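Local coordinates for protein SAM-dependent methyltransferase (Streptococcus pneumoniae, PDB 3KR9) that probably transfers a methyl group from S-adenosylmethionine to N1 of adenine 22 in tRNA, through a class I Rossmann-like methyltransferase fold, at residues N58-H62 with G63-K67; N74-A77 with A78-E81; V180-Q183 with K184-E188. All coordinates share one frame; numbering follows the deposited sequence.

The three contacts are local ones that follow each other along the chain. Contact 1 ends helix 49-61 and begins the loop to strand 68-72, an edge strand of the mixed sheet. Contact 2 comes next, a short 3-10 turn between strands 68-72 and 87-93; its centre is about 20 Å from that of contact 1. Contact 3 lies in helix 179-198, after the last strand of the sheet, with its centre about 36 Å from that of contact 2 and about 40 Å from that of contact 1. Contacts 1 and 2 thus shape connections of the Rossmann-like sheet region, while contact 3, beyond the chain's centre, belongs to the C-terminal helices.

Contact 1: residues N58-H62 with G63-K67; sequences NVEAH and GLKEK
V59 opens the contact: its carbonyl accepts from L64 N, with V59 O and L64 N 3.1 Å apart, the longer of the two bonds that make a Schellman motif. Its branch CG1, held anti to the backbone N (chi1 159°), reaches over the turn to the backbone of L64, 3.6 Å from L64 C, and meets L64 CB beside it; a compact apolar valine suits this buried position. E60 supplies the second bond, E60 O to G63 N at 2.9 Å. On the outer surface its CB and CG lie against the aliphatic part of K65, with E60 CB 3.8 Å from K65 CE. The charged ends do not meet, as E60 OE2 and K65 NZ are 5.5 Å apart, so any attraction is probably weak. H62 turns its ring back along the helix, and ND1 donates to N58 O at 3.0 Å. The backbone N of H62 reaches that same oxygen from the opposite face of the carbonyl. H62 CB meanwhile touches L64 CD1. G63 takes the positive phi of 68° that ends the helix, a conformation open to glycine because it has no side chain. Next to the motif, H62 packs on I31 and E35 of helix 28-35 and V59 on A27, while K67 pairs by backbone with A42 of strand 39-46, leading the chain into strand 68-72.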
# COMPACT_ATOMS: atom_id res chain seq x y z
N ASN A 58 -23.34 -0.49 5.54
CA ASN A 58 -23.06 0.68 4.72
C ASN A 58 -23.43 0.48 3.28
O ASN A 58 -23.95 1.40 2.64
CB ASN A 58 -21.61 1.20 4.90
CG ASN A 58 -21.39 1.78 6.31
OD1 ASN A 58 -20.76 1.16 7.16
ND2 ASN A 58 -21.95 2.96 6.57
N VAL A 59 -23.18 -0.71 2.75
CA VAL A 59 -23.47 -0.93 1.31
C VAL A 59 -24.99 -0.92 1.14
O VAL A 59 -25.49 -0.26 0.24
CB VAL A 59 -22.82 -2.21 0.73
CG1 VAL A 59 -23.53 -2.69 -0.54
CG2 VAL A 59 -21.32 -1.93 0.48
N GLU A 60 -25.68 -1.63 2.03
CA GLU A 60 -27.17 -1.66 2.06
C GLU A 60 -27.75 -0.24 2.21
O GLU A 60 -28.72 0.10 1.50
CB GLU A 60 -27.72 -2.57 3.19
CG GLU A 60 -27.32 -4.08 3.06
CD GLU A 60 -27.96 -5.00 4.17
OE1 GLU A 60 -28.21 -4.55 5.31
OE2 GLU A 60 -28.19 -6.20 3.88
N ALA A 61 -27.18 0.55 3.14
CA ALA A 61 -27.63 1.95 3.38
C ALA A 61 -27.53 2.80 2.14
O ALA A 61 -28.33 3.73 1.92
CB ALA A 61 -26.83 2.65 4.50
N HIS A 62 -26.49 2.55 1.37
CA HIS A 62 -26.30 3.25 0.14
C HIS A 62 -27.06 2.67 -1.05
O HIS A 62 -27.01 3.23 -2.11
CB HIS A 62 -24.81 3.42 -0.13
CG HIS A 62 -24.21 4.52 0.68
ND1 HIS A 62 -23.92 4.38 2.02
CD2 HIS A 62 -23.87 5.79 0.35
CE1 HIS A 62 -23.38 5.51 2.48
NE2 HIS A 62 -23.37 6.39 1.49
N GLY A 63 -27.80 1.60 -0.85
CA GLY A 63 -28.58 0.99 -1.94
C GLY A 63 -27.70 0.35 -3.03
O GLY A 63 -28.08 0.34 -4.21
N LEU A 64 -26.56 -0.21 -2.66
CA LEU A 64 -25.59 -0.67 -3.69
C LEU A 64 -25.32 -2.16 -3.62
O LEU A 64 -24.27 -2.65 -4.09
CB LEU A 64 -24.26 0.11 -3.54
CG LEU A 64 -24.41 1.59 -3.90
CD1 LEU A 64 -23.12 2.40 -3.57
CD2 LEU A 64 -24.89 1.73 -5.40
N LYS A 65 -26.26 -2.91 -3.05
CA LYS A 65 -26.11 -4.36 -2.97
C LYS A 65 -25.94 -4.99 -4.35
O LYS A 65 -25.34 -6.06 -4.47
CB LYS A 65 -27.29 -5.01 -2.22
CG LYS A 65 -27.65 -4.24 -0.93
CD LYS A 65 -28.96 -4.76 -0.29
CE LYS A 65 -29.84 -3.60 0.24
NZ LYS A 65 -31.31 -3.92 -0.02
N GLU A 66 -26.45 -4.36 -5.39
CA GLU A 66 -26.29 -4.94 -6.75
C GLU A 66 -24.89 -4.66 -7.33
O GLU A 66 -24.53 -5.23 -8.35
CB GLU A 66 -27.34 -4.39 -7.73
CG GLU A 66 -28.76 -4.78 -7.32
CD GLU A 66 -28.93 -6.27 -7.33
OE1 GLU A 66 -28.13 -6.93 -8.03
OE2 GLU A 66 -29.83 -6.79 -6.65
N LYS A 67 -24.13 -3.76 -6.70
CA LYS A 67 -22.85 -3.34 -7.28
C LYS A 67 -21.66 -3.60 -6.37
O LYS A 67 -20.51 -3.59 -6.82
CB LYS A 67 -22.88 -1.83 -7.63
CG LYS A 67 -23.99 -1.43 -8.63
CD LYS A 67 -23.61 -0.13 -9.31
CE LYS A 67 -24.48 0.16 -10.52
NZ LYS A 67 -24.98 -1.13 -11.03

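Contact 2: residues N74-A77 with A78-E81; sequences NGLA and AFEE
Two of the backbone bonds, a weak one from A78 N to G75 O at 3.3 Å and a straighter one from F79 N to L76 O at 3.2 Å, wind L76 to A78 into a short 3-10 turn. G75 enters it with a positive phi of 54°, a conformation glycine adopts readily. Among the side chains, L76 and F79 lie side by side and point the same way. The ring of F79 presents its edge to the leucine, with L76 CB in the ring plane, 4.0 Å from F79 CE2. L76 O also sits at that edge, 3.3 Å from F79 CD2. The ring is put there by a chi1 of 86°, which sets CG between the backbone N and the carbonyl carbon. A78 suits its buried place by being small: its CB rests 3.5 Å from G75 O. L76, A78 and F79 all pack on L20 of strand 17-22. The polar groups are answered from beyond the turn: K108 NZ bonds to both L76 O and F79 O, and R71 to A78 O. K108, shared by two oxygens, would probably polarise them and ease their closeness, while R71 satisfies A78 O.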
# COMPACT_ATOMS: atom_id res chain seq x y z
N ASN A 74 -10.37 -14.24 4.41
CA ASN A 74 -9.08 -13.62 4.69
C ASN A 74 -8.32 -13.28 3.40
O ASN A 74 -8.06 -14.16 2.57
CB ASN A 74 -8.24 -14.56 5.49
CG ASN A 74 -6.94 -13.93 5.92
OD1 ASN A 74 -6.89 -12.80 6.46
ND2 ASN A 74 -5.88 -14.66 5.70
N GLY A 75 -7.95 -12.01 3.29
CA GLY A 75 -7.11 -11.54 2.18
C GLY A 75 -7.68 -11.90 0.84
O GLY A 75 -8.82 -11.58 0.55
N LEU A 76 -6.87 -12.56 0.01
CA LEU A 76 -7.30 -12.86 -1.37
C LEU A 76 -8.30 -14.00 -1.48
O LEU A 76 -8.85 -14.26 -2.56
CB LEU A 76 -6.08 -13.10 -2.27
CG LEU A 76 -5.12 -11.91 -2.40
CD1 LEU A 76 -4.03 -12.21 -3.51
CD2 LEU A 76 -5.86 -10.55 -2.69
N ALA A 77 -8.56 -14.70 -0.38
CA ALA A 77 -9.73 -15.63 -0.37
C ALA A 77 -11.08 -14.95 -0.74
O ALA A 77 -12.05 -15.61 -1.03
CB ALA A 77 -9.87 -16.34 1.00
N ALA A 78 -11.13 -13.62 -0.69
CA ALA A 78 -12.33 -12.84 -1.03
C ALA A 78 -12.70 -12.81 -2.50
O ALA A 78 -13.76 -12.29 -2.86
CB ALA A 78 -12.12 -11.38 -0.55
N PHE A 79 -11.84 -13.34 -3.37
CA PHE A 79 -12.20 -13.40 -4.76
C PHE A 79 -11.69 -14.63 -5.49
O PHE A 79 -10.91 -15.42 -4.93
CB PHE A 79 -11.78 -12.11 -5.51
CG PHE A 79 -10.34 -12.13 -6.04
CD1 PHE A 79 -10.09 -11.89 -7.40
CD2 PHE A 79 -9.25 -12.36 -5.19
CE1 PHE A 79 -8.81 -11.87 -7.90
CE2 PHE A 79 -7.93 -12.32 -5.70
CZ PHE A 79 -7.72 -12.08 -7.06
N GLU A 80 -12.22 -14.78 -6.71
CA GLU A 80 -11.98 -15.92 -7.59
C GLU A 80 -11.88 -15.39 -9.04
O GLU A 80 -12.35 -14.29 -9.32
CB GLU A 80 -13.14 -16.91 -7.50
CG GLU A 80 -13.46 -17.35 -6.10
CD GLU A 80 -12.44 -18.31 -5.56
OE1 GLU A 80 -11.48 -18.66 -6.29
OE2 GLU A 80 -12.60 -18.72 -4.38
N GLU A 81 -11.30 -16.19 -9.95
CA GLU A 81 -11.08 -15.78 -11.34
C GLU A 81 -12.37 -15.32 -11.94
O GLU A 81 -12.39 -14.39 -12.77
CB GLU A 81 -10.54 -16.93 -12.21
CG GLU A 81 -9.13 -17.40 -11.85
CD GLU A 81 -8.11 -16.29 -12.01
OE1 GLU A 81 -8.27 -15.46 -12.93
OE2 GLU A 81 -7.18 -16.21 -11.21

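Contact 3: residues V180-Q183 with K184-E188; sequences VFVQ and KWQKE
F181 and W185, one helical turn apart, pack against each other through their rings. The indole brings its five-membered edge to the phenyl face, an edge-to-face pair with the planes at 51° and the centroids 4.6 Å apart. W185 CD1 stands over the centre of the phenyl ring, 3.5 Å above its plane. CG of F181 is anti to the backbone N (chi1 179°), which sends the ring outward, where its face meets the indole. Flat, bulky rings suit these buried places, filling the side that faces helix 204-221. On another side of the helix V182 and Q186 run side by side, and V182 CG1 touches the amide of Q186 at OE1, 3.5 Å away. The extended chain of K184 passes over a face of the indole, its CE offset toward the rim; a long flexible lysine can lie on the ring and still send its charge elsewhere. The helical i to i+4 bonds, such as W185 N to F181 O at 3.1 Å, set F181 and W185 one turn apart, and V182 and Q186 likewise. Farther out, K184 NZ makes salt bridges with E151 and E123, which probably fix its direction, and W185 packs edge-to-face with F169. In the fold, F181, W185 and Q186 lie against helix 204-221, and F181 also meets L173 and E176 of helix 173-176, whereas V180, Q183 and K184 rest on strands 135-145 and 148-157, so helix 179-198 joins the C-terminal helix to the antiparallel end of the sheet.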
# COMPACT_ATOMS: atom_id res chain seq x y z
N VAL A 180 6.93 16.24 0.92
CA VAL A 180 6.51 15.28 1.95
C VAL A 180 7.56 14.19 2.13
O VAL A 180 7.86 13.79 3.26
CB VAL A 180 5.13 14.62 1.65
CG1 VAL A 180 4.91 13.37 2.55
CG2 VAL A 180 3.99 15.62 1.80
N PHE A 181 8.12 13.72 1.02
CA PHE A 181 9.25 12.80 1.06
C PHE A 181 10.39 13.41 1.93
O PHE A 181 10.99 12.72 2.77
CB PHE A 181 9.72 12.53 -0.38
CG PHE A 181 10.90 11.61 -0.50
CD1 PHE A 181 10.71 10.26 -0.73
CD2 PHE A 181 12.20 12.10 -0.42
CE1 PHE A 181 11.80 9.37 -0.88
CE2 PHE A 181 13.32 11.23 -0.56
CZ PHE A 181 13.12 9.86 -0.79
N VAL A 182 10.70 14.70 1.75
CA VAL A 182 11.79 15.30 2.56
C VAL A 182 11.48 15.27 4.06
O VAL A 182 12.33 14.88 4.87
CB VAL A 182 12.11 16.75 2.13
CG1 VAL A 182 13.27 17.33 2.97
CG2 VAL A 182 12.42 16.83 0.59
N GLN A 183 10.27 15.67 4.44
CA GLN A 183 9.88 15.67 5.84
C GLN A 183 9.97 14.28 6.42
O GLN A 183 10.51 14.08 7.51
CB GLN A 183 8.45 16.22 6.02
CG GLN A 183 8.25 17.62 5.45
CD GLN A 183 6.79 17.91 5.11
OE1 GLN A 183 5.88 17.46 5.82
NE2 GLN A 183 6.55 18.65 3.99
N LYS A 184 9.46 13.28 5.69
CA LYS A 184 9.55 11.92 6.21
C LYS A 184 10.98 11.51 6.49
O LYS A 184 11.27 11.06 7.59
CB LYS A 184 8.88 10.87 5.30
CG LYS A 184 9.16 9.43 5.81
CD LYS A 184 8.50 8.30 4.94
CE LYS A 184 9.11 6.88 5.31
NZ LYS A 184 8.34 5.79 4.59
N TRP A 185 11.88 11.70 5.53
CA TRP A 185 13.24 11.13 5.68
C TRP A 185 14.19 11.95 6.59
O TRP A 185 14.99 11.41 7.35
CB TRP A 185 13.84 10.79 4.30
CG TRP A 185 13.17 9.56 3.74
CD1 TRP A 185 12.23 9.49 2.74
CD2 TRP A 185 13.31 8.22 4.25
NE1 TRP A 185 11.82 8.18 2.57
CE2 TRP A 185 12.44 7.39 3.49
CE3 TRP A 185 14.07 7.65 5.26
CZ2 TRP A 185 12.35 6.03 3.71
CZ3 TRP A 185 13.96 6.31 5.47
CH2 TRP A 185 13.11 5.52 4.70
N GLN A 186 14.01 13.27 6.54
CA GLN A 186 14.66 14.19 7.46
C GLN A 186 14.29 13.82 8.88
O GLN A 186 15.14 13.79 9.76
CB GLN A 186 14.17 15.61 7.15
CG GLN A 186 15.24 16.69 7.19
CD GLN A 186 15.81 16.99 5.81
OE1 GLN A 186 15.77 18.14 5.32
NE2 GLN A 186 16.33 15.95 5.16
N LYS A 187 13.02 13.52 9.13
CA LYS A 187 12.61 13.18 10.48
C LYS A 187 13.23 11.82 10.84
O LYS A 187 13.73 11.61 11.96
CB LYS A 187 11.07 13.19 10.63
CG LYS A 187 10.57 13.53 12.04
CD LYS A 187 9.06 13.25 12.21
CE LYS A 187 8.61 13.31 13.70
NZ LYS A 187 8.32 14.73 14.16
N GLU A 188 13.28 10.92 9.87
CA GLU A 188 13.91 9.63 10.14
C GLU A 188 15.42 9.77 10.37
O GLU A 188 15.99 9.06 11.19
CB GLU A 188 13.61 8.62 9.03
CG GLU A 188 14.15 7.25 9.35
CD GLU A 188 13.50 6.60 10.58
OE1 GLU A 188 12.33 6.90 10.88
OE2 GLU A 188 14.16 5.75 11.23